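Local coordinates for protein putative aminopeptidase (Leishmania major, PDB 5NTH) that probably removes amino acids from the N-termini of peptides as a manganese-dependent M17 leucyl aminopeptidase, and here holds the inhibitor actinonin, at residues Val459-Glu464 and Phe495-Leu500; Gly433-Asp438 and Gly488-Gly493; Tyr45-Val50 and Val64-Pro69; Ser38-Val43 and Asp138-Ala143; Ser19-Thr24 and Cys216-Asp221. All blocks are in the same frame, centred on the assembly; numbering follows the deposited sequence.

Contact 1 (Val459-Glu464 and Phe495-Leu500); sequences VLYCPE and FVEQHL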
# COMPACT_ATOMS: atom_id res chain seq x y z
N VAL A 459 8.47 -9.37 -28.82
CA VAL A 459 9.02 -9.56 -27.48
C VAL A 459 9.80 -10.86 -27.35
O VAL A 459 9.54 -11.83 -28.05
CB VAL A 459 7.97 -9.49 -26.35
CG1 VAL A 459 7.49 -8.06 -26.19
CG2 VAL A 459 6.82 -10.47 -26.59
N LEU A 460 10.72 -10.85 -26.39
CA LEU A 460 11.65 -11.92 -26.15
C LEU A 460 11.02 -13.30 -26.34
O LEU A 460 10.04 -13.60 -25.71
CB LEU A 460 12.22 -11.78 -24.75
CG LEU A 460 13.32 -12.77 -24.38
CD1 LEU A 460 14.54 -12.61 -25.29
CD2 LEU A 460 13.70 -12.62 -22.92
N TYR A 461 11.57 -14.12 -27.24
CA TYR A 461 11.19 -15.54 -27.34
C TYR A 461 12.37 -16.35 -26.80
O TYR A 461 13.47 -16.33 -27.39
CB TYR A 461 10.85 -15.95 -28.77
CG TYR A 461 10.43 -17.41 -28.92
CD1 TYR A 461 9.11 -17.79 -28.76
CD2 TYR A 461 11.36 -18.41 -29.24
CE1 TYR A 461 8.72 -19.11 -28.90
CE2 TYR A 461 10.99 -19.74 -29.36
CZ TYR A 461 9.69 -20.07 -29.19
OH TYR A 461 9.34 -21.35 -29.33
N CYS A 462 12.16 -17.05 -25.68
CA CYS A 462 13.23 -17.74 -25.00
C CYS A 462 12.67 -18.77 -24.04
O CYS A 462 12.84 -18.62 -22.84
CB CYS A 462 14.14 -16.75 -24.28
SG CYS A 462 15.72 -17.48 -23.83
N PRO A 463 12.00 -19.81 -24.56
CA PRO A 463 11.37 -20.84 -23.73
C PRO A 463 12.28 -21.46 -22.68
O PRO A 463 11.80 -21.83 -21.62
CB PRO A 463 10.96 -21.91 -24.74
CG PRO A 463 10.84 -21.20 -26.03
CD PRO A 463 11.94 -20.18 -25.98
N GLU A 464 13.57 -21.61 -22.96
CA GLU A 464 14.47 -22.16 -21.94
C GLU A 464 14.52 -21.29 -20.69
O GLU A 464 14.57 -21.81 -19.58
CB GLU A 464 15.89 -22.43 -22.43
CG GLU A 464 16.72 -21.22 -22.88
CD GLU A 464 16.72 -21.05 -24.39
OE1 GLU A 464 15.69 -21.36 -25.01
OE2 GLU A 464 17.75 -20.61 -24.94
N PHE A 495 3.30 -19.83 -21.85
CA PHE A 495 2.33 -20.66 -21.19
C PHE A 495 1.46 -21.26 -22.26
O PHE A 495 1.33 -22.45 -22.31
CB PHE A 495 1.47 -19.89 -20.20
CG PHE A 495 0.49 -20.76 -19.50
CD1 PHE A 495 -0.74 -21.06 -20.09
CD2 PHE A 495 0.81 -21.35 -18.30
CE1 PHE A 495 -1.65 -21.90 -19.46
CE2 PHE A 495 -0.10 -22.19 -17.66
CZ PHE A 495 -1.33 -22.47 -18.25
N VAL A 496 0.90 -20.43 -23.13
CA VAL A 496 -0.02 -20.89 -24.18
C VAL A 496 0.68 -21.81 -25.17
O VAL A 496 0.13 -22.79 -25.64
CB VAL A 496 -0.64 -19.74 -24.99
CG1 VAL A 496 -1.77 -20.26 -25.86
CG2 VAL A 496 -1.18 -18.64 -24.08
N GLU A 497 1.90 -21.48 -25.51
CA GLU A 497 2.63 -22.33 -26.42
C GLU A 497 2.70 -23.79 -25.96
O GLU A 497 2.65 -24.71 -26.78
CB GLU A 497 4.04 -21.80 -26.60
CG GLU A 497 4.74 -22.39 -27.80
CD GLU A 497 6.14 -21.84 -27.95
OE1 GLU A 497 6.63 -21.21 -26.98
OE2 GLU A 497 6.75 -22.03 -29.03
N GLN A 498 2.78 -24.03 -24.66
CA GLN A 498 2.97 -25.40 -24.20
C GLN A 498 1.78 -26.29 -24.46
O GLN A 498 1.91 -27.49 -24.35
CB GLN A 498 3.29 -25.46 -22.72
CG GLN A 498 4.45 -24.62 -22.26
CD GLN A 498 5.63 -24.68 -23.21
OE1 GLN A 498 5.85 -23.74 -23.99
NE2 GLN A 498 6.37 -25.77 -23.19
N HIS A 499 0.63 -25.72 -24.81
CA HIS A 499 -0.60 -26.52 -24.95
C HIS A 499 -0.92 -26.83 -26.39
O HIS A 499 -1.97 -27.39 -26.69
CB HIS A 499 -1.75 -25.86 -24.15
CG HIS A 499 -1.41 -25.76 -22.68
ND1 HIS A 499 -1.48 -26.84 -21.83
CD2 HIS A 499 -0.86 -24.75 -21.96
CE1 HIS A 499 -1.03 -26.49 -20.64
NE2 HIS A 499 -0.64 -25.23 -20.69
N LEU A 500 0.01 -26.50 -27.29
CA LEU A 500 -0.16 -26.82 -28.69
C LEU A 500 0.05 -28.30 -28.84
O LEU A 500 1.08 -28.82 -28.42
CB LEU A 500 0.86 -26.12 -29.60
CG LEU A 500 0.97 -24.60 -29.48
CD1 LEU A 500 2.26 -24.13 -30.11
CD2 LEU A 500 -0.22 -23.91 -30.11

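Contact 2 (Gly433-Asp438 and Gly488-Gly493); sequences GVYASD and GSSCGG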
# COMPACT_ATOMS: atom_id res chain seq x y z
N GLY A 433 2.47 -6.74 -28.38
CA GLY A 433 3.66 -7.58 -28.17
C GLY A 433 3.50 -8.89 -28.89
O GLY A 433 2.49 -9.57 -28.70
N VAL A 434 4.45 -9.23 -29.74
CA VAL A 434 4.39 -10.44 -30.51
C VAL A 434 5.45 -11.40 -30.00
O VAL A 434 6.64 -11.07 -29.93
CB VAL A 434 4.59 -10.19 -32.00
CG1 VAL A 434 4.54 -11.51 -32.77
CG2 VAL A 434 3.52 -9.25 -32.53
N TYR A 435 4.99 -12.58 -29.63
CA TYR A 435 5.82 -13.64 -29.09
C TYR A 435 5.69 -14.75 -30.09
O TYR A 435 4.64 -15.38 -30.20
CB TYR A 435 5.31 -14.10 -27.73
CG TYR A 435 5.97 -15.36 -27.20
CD1 TYR A 435 7.19 -15.31 -26.51
CD2 TYR A 435 5.36 -16.59 -27.35
CE1 TYR A 435 7.76 -16.45 -26.01
CE2 TYR A 435 5.92 -17.74 -26.85
CZ TYR A 435 7.12 -17.67 -26.18
OH TYR A 435 7.66 -18.85 -25.70
N ALA A 436 6.77 -15.00 -30.81
CA ALA A 436 6.69 -15.76 -32.04
C ALA A 436 7.76 -16.81 -32.10
O ALA A 436 8.93 -16.48 -31.98
CB ALA A 436 6.83 -14.82 -33.21
N SER A 437 7.35 -18.06 -32.36
CA SER A 437 8.28 -19.21 -32.46
C SER A 437 9.04 -19.34 -33.77
O SER A 437 9.72 -20.32 -33.96
CB SER A 437 7.51 -20.51 -32.29
OG SER A 437 6.62 -20.65 -33.39
N ASP A 438 8.90 -18.41 -34.71
CA ASP A 438 9.55 -18.49 -36.00
C ASP A 438 9.89 -17.06 -36.41
O ASP A 438 8.99 -16.24 -36.56
CB ASP A 438 8.59 -19.16 -36.96
CG ASP A 438 9.17 -19.39 -38.35
OD1 ASP A 438 9.21 -18.43 -39.18
OD2 ASP A 438 9.52 -20.56 -38.62
N GLY A 488 7.40 -10.47 -18.77
CA GLY A 488 6.06 -10.86 -18.45
C GLY A 488 5.18 -11.19 -19.62
O GLY A 488 4.38 -12.12 -19.53
N SER A 489 5.28 -10.43 -20.72
CA SER A 489 4.47 -10.73 -21.91
C SER A 489 4.90 -12.01 -22.58
O SER A 489 4.04 -12.76 -23.02
CB SER A 489 4.37 -9.59 -22.95
OG SER A 489 3.38 -9.95 -23.93
N SER A 490 6.20 -12.28 -22.66
CA SER A 490 6.67 -13.53 -23.26
C SER A 490 6.20 -14.72 -22.44
O SER A 490 5.77 -15.73 -22.99
CB SER A 490 8.17 -13.58 -23.36
OG SER A 490 8.72 -12.30 -23.59
N CYS A 491 6.29 -14.61 -21.12
CA CYS A 491 5.87 -15.68 -20.23
C CYS A 491 4.39 -16.04 -20.49
O CYS A 491 3.99 -17.20 -20.44
CB CYS A 491 6.18 -15.33 -18.74
SG CYS A 491 7.96 -15.35 -18.26
N GLY A 492 3.59 -15.03 -20.81
CA GLY A 492 2.20 -15.27 -21.13
C GLY A 492 2.07 -16.07 -22.40
O GLY A 492 1.28 -16.99 -22.47
N GLY A 493 2.86 -15.74 -23.40
CA GLY A 493 2.87 -16.51 -24.64
C GLY A 493 3.36 -17.93 -24.49
O GLY A 493 2.78 -18.86 -25.04
O HOH W 1 3.74 -11.55 -26.24

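Contact 3 (Tyr45-Val50 and Val64-Pro69); sequences YHVLLV and VLFYCP. Unlike the reference sequence in segment 45-50: Y45 (reference Pro).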
# COMPACT_ATOMS: atom_id res chain seq x y z
N TYR A 45 -21.64 18.60 -45.77
CA TYR A 45 -21.85 19.65 -44.81
C TYR A 45 -20.51 19.93 -44.11
O TYR A 45 -20.17 21.07 -43.83
CB TYR A 45 -22.94 19.17 -43.87
N HIS A 46 -19.73 18.87 -43.85
CA HIS A 46 -18.40 18.97 -43.21
C HIS A 46 -17.35 18.24 -44.04
O HIS A 46 -17.63 17.19 -44.64
CB HIS A 46 -18.43 18.36 -41.80
CG HIS A 46 -19.48 18.97 -40.93
ND1 HIS A 46 -19.19 19.94 -39.99
CD2 HIS A 46 -20.82 18.81 -40.92
CE1 HIS A 46 -20.31 20.31 -39.40
NE2 HIS A 46 -21.31 19.64 -39.95
N VAL A 47 -16.14 18.81 -44.06
CA VAL A 47 -15.05 18.31 -44.85
C VAL A 47 -13.77 18.31 -44.04
O VAL A 47 -13.46 19.29 -43.40
CB VAL A 47 -14.82 19.15 -46.12
CG1 VAL A 47 -13.74 18.53 -46.97
CG2 VAL A 47 -16.07 19.23 -46.94
N LEU A 48 -13.04 17.20 -44.10
CA LEU A 48 -11.73 17.09 -43.53
C LEU A 48 -10.71 16.77 -44.63
O LEU A 48 -10.92 15.87 -45.46
CB LEU A 48 -11.71 16.00 -42.47
CG LEU A 48 -10.32 15.58 -41.98
CD1 LEU A 48 -9.61 16.68 -41.18
CD2 LEU A 48 -10.43 14.31 -41.15
N LEU A 49 -9.60 17.49 -44.59
CA LEU A 49 -8.52 17.29 -45.51
C LEU A 49 -7.30 16.99 -44.68
O LEU A 49 -6.94 17.77 -43.79
CB LEU A 49 -8.30 18.54 -46.34
CG LEU A 49 -7.09 18.49 -47.27
CD1 LEU A 49 -7.12 17.28 -48.19
CD2 LEU A 49 -7.05 19.79 -48.04
N VAL A 50 -6.66 15.86 -44.97
CA VAL A 50 -5.58 15.39 -44.15
C VAL A 50 -4.55 14.72 -45.01
O VAL A 50 -4.87 13.83 -45.81
CB VAL A 50 -6.07 14.46 -43.02
CG1 VAL A 50 -6.90 13.29 -43.54
CG2 VAL A 50 -4.89 13.96 -42.21
N VAL A 64 -10.03 19.92 -56.12
CA VAL A 64 -11.02 19.35 -55.23
C VAL A 64 -12.13 20.39 -55.17
O VAL A 64 -11.90 21.60 -55.19
CB VAL A 64 -10.46 18.98 -53.83
CG1 VAL A 64 -9.22 18.10 -53.94
CG2 VAL A 64 -10.16 20.21 -53.00
N LEU A 65 -13.34 19.89 -55.08
CA LEU A 65 -14.52 20.65 -55.33
C LEU A 65 -14.87 21.64 -54.22
O LEU A 65 -15.80 22.45 -54.36
CB LEU A 65 -15.66 19.65 -55.51
CG LEU A 65 -16.94 20.18 -56.12
CD1 LEU A 65 -16.66 20.84 -57.48
CD2 LEU A 65 -17.96 19.04 -56.25
N PHE A 66 -14.14 21.61 -53.11
CA PHE A 66 -14.35 22.55 -52.02
C PHE A 66 -13.19 23.55 -51.98
O PHE A 66 -13.01 24.27 -51.00
CB PHE A 66 -14.50 21.80 -50.67
CG PHE A 66 -13.30 21.02 -50.28
CD1 PHE A 66 -12.20 21.66 -49.71
CD2 PHE A 66 -13.22 19.68 -50.53
CE1 PHE A 66 -11.05 20.95 -49.39
CE2 PHE A 66 -12.08 18.96 -50.21
CZ PHE A 66 -10.99 19.60 -49.63
N TYR A 67 -12.41 23.62 -53.06
CA TYR A 67 -11.31 24.60 -53.07
C TYR A 67 -11.97 25.93 -53.18
O TYR A 67 -12.99 26.06 -53.85
CB TYR A 67 -10.35 24.44 -54.23
CG TYR A 67 -8.99 25.06 -53.94
CD1 TYR A 67 -8.09 24.41 -53.10
CD2 TYR A 67 -8.59 26.29 -54.52
CE1 TYR A 67 -6.84 24.95 -52.83
CE2 TYR A 67 -7.33 26.84 -54.26
CZ TYR A 67 -6.47 26.15 -53.40
OH TYR A 67 -5.21 26.61 -53.09
N CYS A 68 -11.41 26.90 -52.47
CA CYS A 68 -11.90 28.27 -52.46
C CYS A 68 -10.87 29.08 -51.67
O CYS A 68 -9.92 28.50 -51.14
CB CYS A 68 -13.30 28.37 -51.85
SG CYS A 68 -13.33 27.86 -50.13
N PRO A 69 -11.01 30.41 -51.64
CA PRO A 69 -9.92 31.21 -51.05
C PRO A 69 -9.68 30.98 -49.55
O PRO A 69 -8.52 30.97 -49.14
CB PRO A 69 -10.38 32.65 -51.31
CG PRO A 69 -11.23 32.54 -52.52
CD PRO A 69 -12.01 31.28 -52.28

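Contact 4 (Ser38-Val43 and Asp138-Ala143); sequences SKVSCV and DVYVCA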
# COMPACT_ATOMS: atom_id res chain seq x y z
N SER A 38 -12.28 10.89 -58.67
CA SER A 38 -12.54 11.39 -60.01
C SER A 38 -14.05 11.61 -60.29
O SER A 38 -14.40 12.11 -61.36
CB SER A 38 -11.93 10.44 -61.04
OG SER A 38 -12.79 9.32 -61.17
N LYS A 39 -14.92 11.23 -59.35
CA LYS A 39 -16.39 11.36 -59.50
C LYS A 39 -17.12 12.13 -58.38
O LYS A 39 -18.33 11.97 -58.20
CB LYS A 39 -17.03 10.00 -59.63
CG LYS A 39 -16.20 9.04 -60.42
CD LYS A 39 -17.00 7.80 -60.79
CE LYS A 39 -16.07 6.81 -61.51
NZ LYS A 39 -16.80 5.88 -62.42
N VAL A 40 -16.38 12.97 -57.66
CA VAL A 40 -16.95 13.87 -56.66
C VAL A 40 -17.73 14.93 -57.41
O VAL A 40 -17.15 15.67 -58.20
CB VAL A 40 -15.85 14.53 -55.80
CG1 VAL A 40 -16.38 15.68 -54.94
CG2 VAL A 40 -15.18 13.50 -54.90
N SER A 41 -19.03 14.99 -57.12
CA SER A 41 -19.97 16.01 -57.67
C SER A 41 -20.65 16.84 -56.58
O SER A 41 -21.13 17.94 -56.84
CB SER A 41 -21.05 15.33 -58.53
OG SER A 41 -21.74 14.32 -57.78
N CYS A 42 -20.72 16.33 -55.37
CA CYS A 42 -21.14 17.18 -54.28
C CYS A 42 -20.21 17.13 -53.07
O CYS A 42 -19.38 16.25 -52.92
CB CYS A 42 -22.56 16.81 -53.89
SG CYS A 42 -22.60 15.42 -52.75
N VAL A 43 -20.34 18.15 -52.23
CA VAL A 43 -19.51 18.29 -51.04
C VAL A 43 -20.39 18.31 -49.83
O VAL A 43 -21.45 18.92 -49.81
CB VAL A 43 -18.69 19.59 -51.10
CG1 VAL A 43 -18.06 19.92 -49.76
CG2 VAL A 43 -17.60 19.45 -52.15
N ASP A 138 -17.08 14.43 -45.11
CA ASP A 138 -16.20 14.06 -46.20
C ASP A 138 -14.77 14.05 -45.66
O ASP A 138 -14.34 14.99 -44.99
CB ASP A 138 -16.32 15.04 -47.38
CG ASP A 138 -17.53 14.77 -48.27
OD1 ASP A 138 -18.10 13.68 -48.27
OD2 ASP A 138 -17.92 15.67 -49.01
N VAL A 139 -14.06 12.96 -45.95
CA VAL A 139 -12.70 12.79 -45.48
C VAL A 139 -11.79 12.67 -46.69
O VAL A 139 -11.81 11.66 -47.41
CB VAL A 139 -12.56 11.54 -44.61
CG1 VAL A 139 -11.13 11.39 -44.13
CG2 VAL A 139 -13.50 11.65 -43.43
N TYR A 140 -11.00 13.72 -46.91
CA TYR A 140 -10.15 13.79 -48.06
C TYR A 140 -8.79 13.44 -47.55
O TYR A 140 -8.22 14.20 -46.78
CB TYR A 140 -10.16 15.19 -48.71
CG TYR A 140 -11.25 15.37 -49.75
CD1 TYR A 140 -12.59 15.60 -49.37
CD2 TYR A 140 -10.97 15.31 -51.13
CE1 TYR A 140 -13.60 15.79 -50.32
CE2 TYR A 140 -11.98 15.49 -52.09
CZ TYR A 140 -13.29 15.73 -51.68
OH TYR A 140 -14.33 15.91 -52.58
N VAL A 141 -8.29 12.30 -48.00
CA VAL A 141 -6.98 11.80 -47.59
C VAL A 141 -5.97 11.78 -48.71
O VAL A 141 -6.17 11.15 -49.73
CB VAL A 141 -7.08 10.37 -47.09
CG1 VAL A 141 -5.77 9.99 -46.38
CG2 VAL A 141 -8.26 10.22 -46.16
N CYS A 142 -4.86 12.45 -48.48
CA CYS A 142 -3.71 12.44 -49.38
C CYS A 142 -2.69 11.37 -48.98
O CYS A 142 -1.71 11.64 -48.28
CB CYS A 142 -3.08 13.81 -49.41
SG CYS A 142 -4.26 14.97 -50.11
N ALA A 143 -2.96 10.15 -49.45
CA ALA A 143 -2.12 9.01 -49.16
C ALA A 143 -1.89 8.19 -50.41
O ALA A 143 -2.85 7.93 -51.16
CB ALA A 143 -2.74 8.13 -48.08

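Contact 5 (Ser19-Thr24 and Cys216-Asp221); sequences SAYVQT and CQRLVD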
# COMPACT_ATOMS: atom_id res chain seq x y z
N SER A 19 -32.26 -9.44 -27.32
CA SER A 19 -32.64 -9.87 -28.70
C SER A 19 -32.43 -8.76 -29.74
O SER A 19 -32.00 -9.02 -30.86
CB SER A 19 -34.08 -10.42 -28.77
OG SER A 19 -34.15 -11.76 -28.28
N ALA A 20 -32.71 -7.53 -29.32
CA ALA A 20 -32.45 -6.33 -30.12
C ALA A 20 -30.98 -6.00 -30.21
O ALA A 20 -30.51 -5.61 -31.28
CB ALA A 20 -33.20 -5.13 -29.56
N TYR A 21 -30.25 -6.12 -29.10
CA TYR A 21 -28.80 -5.93 -29.12
C TYR A 21 -28.13 -6.92 -30.08
O TYR A 21 -27.20 -6.56 -30.82
CB TYR A 21 -28.17 -6.10 -27.73
CG TYR A 21 -26.68 -6.01 -27.79
CD1 TYR A 21 -26.03 -4.77 -27.82
CD2 TYR A 21 -25.92 -7.16 -27.92
CE1 TYR A 21 -24.65 -4.69 -27.95
CE2 TYR A 21 -24.53 -7.10 -28.04
CZ TYR A 21 -23.90 -5.87 -28.04
OH TYR A 21 -22.54 -5.85 -28.15
N VAL A 22 -28.61 -8.16 -30.08
CA VAL A 22 -28.08 -9.17 -30.98
C VAL A 22 -28.26 -8.69 -32.41
O VAL A 22 -27.29 -8.66 -33.17
CB VAL A 22 -28.76 -10.52 -30.75
CG1 VAL A 22 -28.44 -11.51 -31.86
CG2 VAL A 22 -28.32 -11.09 -29.41
N GLN A 23 -29.47 -8.27 -32.75
CA GLN A 23 -29.75 -7.77 -34.11
C GLN A 23 -28.83 -6.68 -34.58
O GLN A 23 -28.42 -6.66 -35.75
CB GLN A 23 -31.21 -7.28 -34.25
CG GLN A 23 -32.23 -8.40 -34.25
CD GLN A 23 -31.73 -9.59 -35.01
OE1 GLN A 23 -31.41 -10.64 -34.43
NE2 GLN A 23 -31.57 -9.41 -36.32
N THR A 24 -28.49 -5.77 -33.68
CA THR A 24 -27.67 -4.63 -34.08
C THR A 24 -26.29 -5.14 -34.41
O THR A 24 -25.62 -4.61 -35.30
CB THR A 24 -27.56 -3.57 -32.98
OG1 THR A 24 -26.87 -4.13 -31.86
CG2 THR A 24 -28.96 -3.08 -32.55
N CYS A 216 -16.10 -4.88 -34.24
CA CYS A 216 -15.16 -5.16 -33.19
C CYS A 216 -15.22 -4.12 -32.07
O CYS A 216 -15.28 -4.48 -30.90
CB CYS A 216 -13.76 -5.29 -33.76
SG CYS A 216 -12.63 -5.81 -32.50
N GLN A 217 -15.24 -2.84 -32.42
CA GLN A 217 -15.40 -1.80 -31.41
C GLN A 217 -16.71 -1.94 -30.61
O GLN A 217 -16.74 -1.64 -29.43
CB GLN A 217 -15.34 -0.41 -32.01
CG GLN A 217 -14.02 -0.03 -32.67
CD GLN A 217 -14.08 1.37 -33.29
OE1 GLN A 217 -14.81 1.58 -34.23
NE2 GLN A 217 -13.31 2.32 -32.75
N ARG A 218 -17.78 -2.44 -31.24
CA ARG A 218 -19.06 -2.60 -30.60
C ARG A 218 -19.05 -3.70 -29.58
O ARG A 218 -19.44 -3.50 -28.46
CB ARG A 218 -20.13 -2.91 -31.62
CG ARG A 218 -21.53 -3.01 -31.03
CD ARG A 218 -22.60 -2.79 -32.06
NE ARG A 218 -23.96 -2.89 -31.51
CZ ARG A 218 -24.58 -1.95 -30.80
NH1 ARG A 218 -23.99 -0.80 -30.48
NH2 ARG A 218 -25.83 -2.17 -30.40
N LEU A 219 -18.63 -4.88 -29.99
CA LEU A 219 -18.54 -6.02 -29.08
C LEU A 219 -17.65 -5.70 -27.88
O LEU A 219 -18.05 -5.93 -26.74
CB LEU A 219 -18.06 -7.24 -29.84
CG LEU A 219 -18.97 -7.75 -30.95
CD1 LEU A 219 -18.30 -8.92 -31.65
CD2 LEU A 219 -20.36 -8.15 -30.47
N VAL A 220 -16.50 -5.09 -28.12
CA VAL A 220 -15.57 -4.75 -27.04
C VAL A 220 -16.19 -3.76 -26.08
O VAL A 220 -16.24 -4.01 -24.88
CB VAL A 220 -14.22 -4.24 -27.59
CG1 VAL A 220 -13.36 -3.63 -26.51
CG2 VAL A 220 -13.46 -5.38 -28.23
N ASP A 221 -16.65 -2.64 -26.63
CA ASP A 221 -17.29 -1.54 -25.87
C ASP A 221 -18.48 -1.99 -25.05
O ASP A 221 -18.67 -1.45 -23.98
CB ASP A 221 -17.82 -0.44 -26.78
CG ASP A 221 -16.78 0.64 -27.13
OD1 ASP A 221 -15.70 0.72 -26.51
OD2 ASP A 221 -17.09 1.46 -28.04

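Contact 1 (Val459-Glu464 and Phe495-Leu500)
Y461 offers its phenol hydroxyl to the carboxylate of E497 in the catalytic domain of this M17 aminopeptidase, where the loop leading into helix 463-467 passes helix 488-497. The two side chains cross at about a right angle; the ring and carboxylate planes stand 57° apart, and OE2 lies at the edge of the ring, near its plane. E497 OE2 accepts from Y461 OH at 2.7 Å through its syn lone pair, on the side of OE1. That other oxygen is also near the ring, with OE1 3.5 Å from Y461 CE1. E497 suits the place because CG anti to the backbone N (chi1 -164°) and a chain extended beyond it together carry the carboxylate from the helix to the tyrosine hydroxyl. Tyrosine answers with a donor at the end of a rigid arm. OE1 has its own partner in the hydroxyl of Y435, and two such bonds would probably favour the ionised carboxylate. Nearby, the Y461 carbonyl and the E464 carboxylate bond to T111, S109 and N112 of the second subunit, which places the contact beside a subunit interface. Proline is at home just after the N-cap C462, since the first turn of a helix needs no N-H from it. P463 CD lies over one face of the Y461 ring, toward its rim, 3.5 Å above the plane, and P463 CG comes within 4.3 Å of E497 OE1.

Contact 2 (Gly433-Asp438 and Gly488-Gly493)
Y435, on strand 432-436 of the catalytic domain's large mixed sheet, lays its ring against the backbone of helix 488-497, which packs on that sheet, at S490 and G493. Its CB points toward the helix, and CG stands anti to the backbone N (chi1 170°), which sends the ring between these two residues. CG itself is 4.2 Å from G493 CA. Beyond it the ring divides: CD1 packs on S490 CB at 3.7 Å, while CD2 lies 3.7 Å from G493 CA. One atom further out, CE1 has S490 O over one face of the ring, and CE2 comes to 3.5 Å from G493 C. Glycine fits because, with no side chain, it lets the ring settle directly on the helix backbone. G493 is about 11 Å from the manganese ligand K298, side chain to side chain, so the contact lies near the active site but not in it. A water donates to S489 OG at 2.8 Å and, weakly, to G433 O; serine's short hydroxyl suits this link. The chemistry is mainly an aromatic ring against small residues, with no direct hydrogen bond between the segments: the hydroxyls of Y435, S489 and S490 find protein partners outside, at E497, D512 and L460.

Contact 3 (Tyr45-Val50 and Val64-Pro69)
The extended backbone of strand 46-51 passes a type I beta turn, V64 to Y67, with V47 CA 8.4 Å from F66 CA and the turn closed by Y67 N donating to V64 O at 3.0 Å. F66 holds the third position of that turn and points its side chain toward the strand. CG is tucked between the backbone N and the carbonyl carbon (chi1 63°), which stands the ring against the strand's V47 and L49. Valine and leucine, two residues apart, both face the turn. V47 reaches over one face of the F66 ring: its CG1 lies 3.8 Å from the ring centroid and 18° off the ring normal, a CH-pi contact. The opposite face is taken by V64 CG2 from the turn itself, 3.5 Å above the plane, so the ring is sandwiched between two methyl groups. L49 comes differently, at the edge near the ring plane, with CD2 4.3 Å from F66 CZ. In the N-terminal domain, which is probably macro-like, strand 46-51 lies within a mixed sheet and the loop carrying F66 leads, through the N-cap C68, into helix 69-77. Branched aliphatic residues suit a buried strand, and phenylalanine supplies a broad flat surface for their methyls. With apolar groups alone meeting between the segments, the contact is probably held by dispersion and the hydrophobic effect.

Contact 4 (Ser38-Val43 and Asp138-Ala143)
The ring of Y140 meets V40 obliquely, neither over a face nor at an edge, with V40 CG2 4.3 Å from Y140 CZ; the same ring packs edge-to-face with F66. The side chains of V40 and Y140 arrive from opposite directions, and both valine methyls gather round the hydroxyl: V40 CG2 lies 3.5 Å from Y140 OH, and CG1 is modelled at 3.1 Å from it, a value doubtful in detail. V47 and L49 of the adjacent strand also touch the ring, so tyrosine's large surface is shared by several apolar neighbours. The second flat group, the carboxylate of D138, meets backbone, OD2 being 3.7 Å from V43 CA. In the sheet of the probably macro-like N-terminal domain, strand 137-142 runs parallel between strands 46-51 and 181-185, and residues 38-43 belong to the connection that brings the chain from outer strand 32-34 into strand 46-51. D138 and Y140, two residues apart, both direct their CB toward this connection. Valine at position 40 suits a place where the loop dips toward the sheet, and L65 and V184 touch it as well. Aspartate suits its place as an acceptor: CG, anti to the carbonyl carbon (chi1 -80°), swings OD2 toward the loop, where it accepts from A44 N, just past the loop segment, and passes 4.3 Å from V43 CG1.

Contact 5 (Ser19-Thr24 and Cys216-Asp221)
Two nearly antiparallel helices, the N-terminal helix 12-26 and helix 203-221, are bridged by R218 and T24. The axes of the segments approach to 12.0 Å at an angle of 151°, a wide spacing that long side chains must span. R218 does so with CG anti to the backbone N and an extended chain from CG to NE, meeting T24 at about a right angle. T24 OG1 accepts from R218 NH2 at 2.7 Å, the N-H...O angle being 149°, and weakly from NE at 3.2 Å. The hydroxyl in turn donates to Y21 O in its own helix at 2.7 Å, which fixes its rotation; threonine suits this double role. Y21 CE1 lies over one face of the guanidinium, the planes 28° apart, while NH2 stands obliquely to the ring. Tyrosine adds apolar bulk and a polar end, its OH bonding to T222 OG1 and standing 3.9 Å from L219 CD2. R218 is buried, and NH1 and NH2 also donate to the carbonyls of Y174 and A173, so its N-H groups are shared among three oxygens, which probably eases burial of the charge. A helix hydroxyl bonded back to a carbonyl one turn earlier is a familiar feature of helices; here it serves an antiparallel helix pair joined by a buried arginine.

How the contacts relate
The five contacts fall into three groups. Contacts 1 and 2, with centres 6 Å apart, share helix 488-497, and their segments alternate along the chain, interlocking the end of the catalytic domain's large sheet with the helix packed on it; both also touch the second subunit. Contacts 3 and 4, 8 Å apart, meet in the N-terminal domain, where strands 46-51 and 137-142 are neighbours in one sheet, 42 to 51 Å from the first pair. Contact 3 lies within the sequence spanned by contact 4, and both within that of contact 5; all three close before contacts 1 and 2 open. Contact 5, about equally far from both groups (30 to 34 Å between centres), joins parts of the chain some 190 residues apart.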